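Local structure of hypothetical protein PA2201 (2FEF) at residues Ile33-Trp38 against Lys89-Arg93; Ser217-Ala223 against Trp269-Leu274. The protein is of unknown function but probably acts as an immunity protein that neutralises a PoNe-type DNase toxin. All coordinates share one frame; numbering follows the deposited sequence.

Interaction 1: residues Ile33-Trp38 against Lys89-Arg93; sequences IDLADW and KAIDR
W38 and R93 carry this contact between the first turn of helix 35-54 and the C-terminal part of helix 66-93. The indole reaches across because its CG stands anti to the backbone N (chi1 -178°), and W38 NE1 gives a hydrogen bond to K89 O (2.8 Å, 149° at the hydrogen). The bond meets the oxygen well above the carbonyl plane, and the acceptor is somewhat tilted from the ring plane. R93 N reaches the same oxygen from the opposite face, in a helical backbone bond, so K89 O serves two donors. K89 CB and CD run past the NE1 edge of the indole, while K89 NZ pairs with D41. The R93 chain, bent at chi2, lies over one indole face with CD 3.6 Å from the centroid of the W38 six-membered ring, a CH-pi contact. The guanidinium stands nearly perpendicular to the ring (84°) and is far enough from it that any cation-pi attraction is at most weak. L35 CD2 covers one guanidinium face, 3.5 Å from R93 NE, and R93 NH1 bonds to R27 O. I33 adds a looser touch, I33 CD1 to D92 O at 4.2 Å. D34 caps helix 35-54, D34 OD1 accepting from D37 N at 2.9 Å. W42 stacks on W38, and D92 binds R31 and W256. R93 thus plays two parts: its methylenes cover the indole while its guanidinium bonds to the backbone carbonyl of R27, and the indole N-H, in a buried side chain, is satisfied by main chain.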
loop_
_atom_site.group_PDB
_atom_site.type_symbol
_atom_site.label_atom_id
_atom_site.label_comp_id
_atom_site.label_asym_id
_atom_site.label_seq_id
_atom_site.Cartn_x
_atom_site.Cartn_y
_atom_site.Cartn_z
ATOM N N ILE B 33 2.070 17.044 -18.735
ATOM C CA ILE B 33 2.240 16.289 -17.479
ATOM C C ILE B 33 3.711 15.969 -17.307
ATOM O O ILE B 33 4.487 16.088 -18.256
ATOM C CB ILE B 33 1.402 14.990 -17.469
ATOM C CG1 ILE B 33 1.860 14.036 -18.580
ATOM C CG2 ILE B 33 -0.097 15.318 -17.515
ATOM C CD1 ILE B 33 1.274 12.650 -18.471
ATOM N N ASP B 34 4.117 15.620 -16.092
ATOM C CA ASP B 34 5.468 15.127 -15.907
ATOM C C ASP B 34 5.426 13.613 -16.086
ATOM O O ASP B 34 4.799 12.923 -15.275
ATOM C CB ASP B 34 5.976 15.493 -14.517
ATOM C CG ASP B 34 7.396 15.033 -14.297
ATOM O OD1 ASP B 34 7.630 13.805 -14.192
ATOM O OD2 ASP B 34 8.285 15.906 -14.251
ATOM N N LEU B 35 6.070 13.088 -17.129
ATOM C CA LEU B 35 5.971 11.652 -17.399
ATOM C C LEU B 35 6.543 10.756 -16.292
ATOM O O LEU B 35 6.017 9.662 -16.059
ATOM C CB LEU B 35 6.550 11.272 -18.773
ATOM C CG LEU B 35 5.717 11.717 -19.991
ATOM C CD1 LEU B 35 6.480 11.450 -21.269
ATOM C CD2 LEU B 35 4.364 10.987 -19.994
ATOM N N ALA B 36 7.615 11.196 -15.628
ATOM C CA ALA B 36 8.171 10.395 -14.510
ATOM C C ALA B 36 7.174 10.261 -13.357
ATOM O O ALA B 36 6.930 9.163 -12.849
ATOM C CB ALA B 36 9.509 10.980 -14.015
ATOM N N ASP B 37 6.602 11.385 -12.948
ATOM C CA ASP B 37 5.563 11.421 -11.917
ATOM C C ASP B 37 4.373 10.560 -12.312
ATOM O O ASP B 37 3.908 9.735 -11.509
ATOM C CB ASP B 37 5.095 12.857 -11.690
ATOM C CG ASP B 37 6.132 13.683 -10.959
ATOM O OD1 ASP B 37 7.085 13.071 -10.399
ATOM O OD2 ASP B 37 6.008 14.939 -10.965
ATOM N N TRP B 38 3.932 10.733 -13.564
ATOM C CA TRP B 38 2.796 9.972 -14.095
ATOM C C TRP B 38 3.051 8.466 -13.957
ATOM O O TRP B 38 2.220 7.752 -13.427
ATOM C CB TRP B 38 2.460 10.318 -15.569
ATOM C CG TRP B 38 1.254 9.511 -15.978
ATOM C CD1 TRP B 38 -0.055 9.869 -15.819
ATOM C CD2 TRP B 38 1.246 8.193 -16.547
ATOM N NE1 TRP B 38 -0.879 8.874 -16.277
ATOM C CE2 TRP B 38 -0.109 7.823 -16.716
ATOM C CE3 TRP B 38 2.257 7.293 -16.941
ATOM C CZ2 TRP B 38 -0.492 6.587 -17.259
ATOM C CZ3 TRP B 38 1.883 6.061 -17.481
ATOM C CH2 TRP B 38 0.515 5.717 -17.630
ATOM N N LYS B 89 -5.938 8.960 -14.680
ATOM C CA LYS B 89 -4.541 8.988 -15.093
ATOM C C LYS B 89 -4.359 8.540 -16.552
ATOM O O LYS B 89 -3.523 9.077 -17.294
ATOM C CB LYS B 89 -3.747 8.075 -14.163
ATOM C CG LYS B 89 -3.709 8.625 -12.739
ATOM C CD LYS B 89 -2.751 9.824 -12.641
ATOM C CE LYS B 89 -3.028 10.592 -11.358
ATOM N NZ LYS B 89 -2.144 11.804 -11.338
ATOM N N ALA B 90 -5.132 7.533 -16.966
ATOM C CA ALA B 90 -5.042 7.038 -18.340
ATOM C C ALA B 90 -5.522 8.113 -19.360
ATOM O O ALA B 90 -4.952 8.260 -20.438
ATOM C CB ALA B 90 -5.867 5.767 -18.464
ATOM N N ILE B 91 -6.567 8.849 -19.018
ATOM C CA ILE B 91 -6.995 10.006 -19.824
ATOM C C ILE B 91 -5.860 11.052 -19.958
ATOM O O ILE B 91 -5.485 11.487 -21.091
ATOM C CB ILE B 91 -8.279 10.704 -19.235
ATOM C CG1 ILE B 91 -9.446 9.693 -19.152
ATOM C CG2 ILE B 91 -8.663 11.929 -20.177
ATOM C CD1 ILE B 91 -10.641 10.183 -18.337
ATOM N N ASP B 92 -5.301 11.461 -18.819
ATOM C CA ASP B 92 -4.126 12.386 -18.833
ATOM C C ASP B 92 -3.007 11.908 -19.768
ATOM O O ASP B 92 -2.414 12.693 -20.523
ATOM C CB ASP B 92 -3.520 12.488 -17.430
ATOM C CG ASP B 92 -4.288 13.412 -16.489
ATOM O OD1 ASP B 92 -5.255 14.077 -16.912
ATOM O OD2 ASP B 92 -3.916 13.429 -15.272
ATOM N N ARG B 93 -2.741 10.599 -19.729
ATOM C CA ARG B 93 -1.591 10.017 -20.417
ATOM C C ARG B 93 -1.768 9.980 -21.932
ATOM O O ARG B 93 -0.792 9.794 -22.663
ATOM C CB ARG B 93 -1.312 8.591 -19.912
ATOM C CG ARG B 93 -0.046 7.950 -20.536
ATOM C CD ARG B 93 1.206 8.751 -20.200
ATOM N NE ARG B 93 2.407 8.207 -20.860
ATOM C CZ ARG B 93 2.714 8.384 -22.142
ATOM N NH1 ARG B 93 1.926 9.128 -22.932
ATOM N NH2 ARG B 93 3.832 7.823 -22.634
#

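Interaction 2: residues Ser217-Ala223 against Trp269-Leu274; sequences SDAQALA and WDDGVL
With chi1 at 58°, W269 CG sits between its backbone N and carbonyl carbon, which lays the indole against A219; L274, with CG anti to the carbonyl carbon (chi1 -51°), brings its two methyls to the same alanine. A219 CB rests over the indole face, 3.7 Å from the centroid of the W269 five-membered ring, a CH-pi contact. L222 CD1 meets the indole at its edge instead, 3.5 Å from W269 CH2. L274 CD1 packs on A219 CB at 3.8 Å, while L274 CD2 lies against A219 O and A223 N. V273 CG2 touches Q220 OE1, the two side chains crossing at about a right angle. Direct hydrogen bonds between the segments are absent; a water accepts from A219 N (3.0 Å) and donates to D270 O (2.7 Å). Each segment is shaped by an Asx turn: D218 OD1 takes Q220 N, and D270 OD1 takes G272 N. D271 forms a salt bridge with R275 and a hydrogen bond with Y280. The contact joins the loop between helices 208-213 and 223-234 to the short, weakly bonded helix 272-275, with F210 of helix 208-213 meeting the W269 ring and V260 of helix 258-267 touching both L222 and L274.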
loop_
_atom_site.group_PDB
_atom_site.type_symbol
_atom_site.label_atom_id
_atom_site.label_comp_id
_atom_site.label_asym_id
_atom_site.label_seq_id
_atom_site.Cartn_x
_atom_site.Cartn_y
_atom_site.Cartn_z
ATOM N N SER B 217 -28.456 23.344 -30.511
ATOM C CA SER B 217 -28.073 23.503 -31.910
ATOM C C SER B 217 -26.776 24.290 -31.993
ATOM O O SER B 217 -26.226 24.509 -33.086
ATOM C CB SER B 217 -29.161 24.282 -32.651
ATOM O OG SER B 217 -29.314 25.590 -32.104
ATOM N N ASP B 218 -26.323 24.760 -30.831
ATOM C CA ASP B 218 -25.124 25.569 -30.751
ATOM C C ASP B 218 -24.295 25.159 -29.543
ATOM O O ASP B 218 -24.754 25.214 -28.394
ATOM C CB ASP B 218 -25.443 27.073 -30.729
ATOM C CG ASP B 218 -24.340 27.908 -31.358
ATOM O OD1 ASP B 218 -23.154 27.468 -31.336
ATOM O OD2 ASP B 218 -24.652 29.003 -31.895
ATOM N N ALA B 219 -23.074 24.729 -29.826
ATOM C CA ALA B 219 -22.101 24.417 -28.786
ATOM C C ALA B 219 -21.631 25.715 -28.113
ATOM O O ALA B 219 -21.119 25.677 -27.009
ATOM C CB ALA B 219 -20.933 23.684 -29.410
ATOM N N GLN B 220 -21.828 26.863 -28.784
ATOM C CA GLN B 220 -21.414 28.174 -28.247
ATOM C C GLN B 220 -21.982 28.448 -26.839
ATOM O O GLN B 220 -21.401 29.206 -26.050
ATOM C CB GLN B 220 -21.787 29.313 -29.213
ATOM C CG GLN B 220 -21.442 30.716 -28.676
ATOM C CD GLN B 220 -19.944 30.913 -28.412
ATOM O OE1 GLN B 220 -19.089 30.386 -29.135
ATOM N NE2 GLN B 220 -19.626 31.682 -27.366
ATOM N N ALA B 221 -23.108 27.808 -26.535
ATOM C CA ALA B 221 -23.771 27.919 -25.264
ATOM C C ALA B 221 -22.875 27.468 -24.098
ATOM O O ALA B 221 -23.091 27.883 -22.955
ATOM C CB ALA B 221 -25.085 27.090 -25.289
ATOM N N LEU B 222 -21.863 26.646 -24.396
ATOM C CA LEU B 222 -20.974 26.089 -23.371
ATOM C C LEU B 222 -19.561 26.653 -23.422
ATOM O O LEU B 222 -18.729 26.331 -22.564
ATOM C CB LEU B 222 -20.948 24.559 -23.466
ATOM C CG LEU B 222 -22.268 23.910 -23.025
ATOM C CD1 LEU B 222 -22.283 22.382 -23.271
ATOM C CD2 LEU B 222 -22.619 24.193 -21.541
ATOM N N ALA B 223 -19.289 27.501 -24.415
ATOM C CA ALA B 223 -17.952 28.080 -24.522
ATOM C C ALA B 223 -17.576 28.997 -23.322
ATOM O O ALA B 223 -16.486 28.846 -22.768
ATOM C CB ALA B 223 -17.728 28.763 -25.890
ATOM N N TRP B 269 -23.995 18.089 -31.803
ATOM C CA TRP B 269 -23.725 19.365 -32.432
ATOM C C TRP B 269 -22.289 19.514 -32.951
ATOM O O TRP B 269 -21.413 18.714 -32.616
ATOM C CB TRP B 269 -24.043 20.487 -31.450
ATOM C CG TRP B 269 -23.272 20.427 -30.155
ATOM C CD1 TRP B 269 -22.010 19.914 -29.937
ATOM C CD2 TRP B 269 -23.706 20.948 -28.917
ATOM N NE1 TRP B 269 -21.645 20.095 -28.637
ATOM C CE2 TRP B 269 -22.673 20.717 -27.979
ATOM C CE3 TRP B 269 -24.888 21.575 -28.496
ATOM C CZ2 TRP B 269 -22.781 21.096 -26.653
ATOM C CZ3 TRP B 269 -24.995 21.957 -27.188
ATOM C CH2 TRP B 269 -23.943 21.715 -26.273
ATOM N N ASP B 270 -22.078 20.542 -33.778
ATOM C CA ASP B 270 -20.739 20.921 -34.233
ATOM C C ASP B 270 -20.004 21.589 -33.087
ATOM O O ASP B 270 -20.326 22.715 -32.711
ATOM C CB ASP B 270 -20.840 21.863 -35.447
ATOM C CG ASP B 270 -19.481 22.199 -36.049
ATOM O OD1 ASP B 270 -18.436 21.920 -35.430
ATOM O OD2 ASP B 270 -19.454 22.777 -37.150
ATOM N N ASP B 271 -19.048 20.864 -32.505
ATOM C CA ASP B 271 -18.404 21.278 -31.262
ATOM C C ASP B 271 -17.108 22.023 -31.529
ATOM O O ASP B 271 -16.301 22.185 -30.638
ATOM C CB ASP B 271 -18.168 20.073 -30.335
ATOM C CG ASP B 271 -17.176 19.077 -30.912
ATOM O OD1 ASP B 271 -16.647 19.329 -32.044
ATOM O OD2 ASP B 271 -16.877 18.096 -30.216
ATOM N N GLY B 272 -16.917 22.503 -32.765
ATOM C CA GLY B 272 -15.649 23.115 -33.124
ATOM C C GLY B 272 -15.188 24.230 -32.186
ATOM O O GLY B 272 -14.010 24.297 -31.820
ATOM N N VAL B 273 -16.100 25.104 -31.790
ATOM C CA VAL B 273 -15.753 26.202 -30.884
ATOM C C VAL B 273 -15.163 25.684 -29.550
ATOM O O VAL B 273 -14.251 26.300 -28.970
ATOM C CB VAL B 273 -16.954 27.170 -30.659
ATOM C CG1 VAL B 273 -18.103 26.528 -29.888
ATOM C CG2 VAL B 273 -16.485 28.485 -30.017
ATOM N N LEU B 274 -15.620 24.513 -29.128
ATOM C CA LEU B 274 -15.170 23.981 -27.844
ATOM C C LEU B 274 -13.801 23.288 -27.903
ATOM O O LEU B 274 -13.127 23.118 -26.878
ATOM C CB LEU B 274 -16.228 23.038 -27.280
ATOM C CG LEU B 274 -17.657 23.587 -27.235
ATOM C CD1 LEU B 274 -18.538 22.498 -26.696
ATOM C CD2 LEU B 274 -17.744 24.868 -26.385
HETATM O O HOH W 1 -22.642 24.038 -32.669
#

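Overall arrangement
Both contacts are partly buried and centre on a buried tryptophan with an aliphatic group over one face, but they hold different elements: interaction 1 in the PA2201 N-terminal-like part of the chain, interaction 2 in the part related to the C-terminal region of PoNe immunity proteins. Their centres are 28 Å apart and their nearest atoms about 14 Å. Interaction 2 lies farther from the chain centre (23 Å against 17 Å) and buries more surface, 420 Å² against 329 Å². Interaction 1 joins two long helices through a direct indole-to-carbonyl bond and arginine methylenes stacked on the indole, with the charged ends of K89, D92 and R93 paired outside the two segments; interaction 2 joins a loop to a short helix by apolar packing and one bridging water.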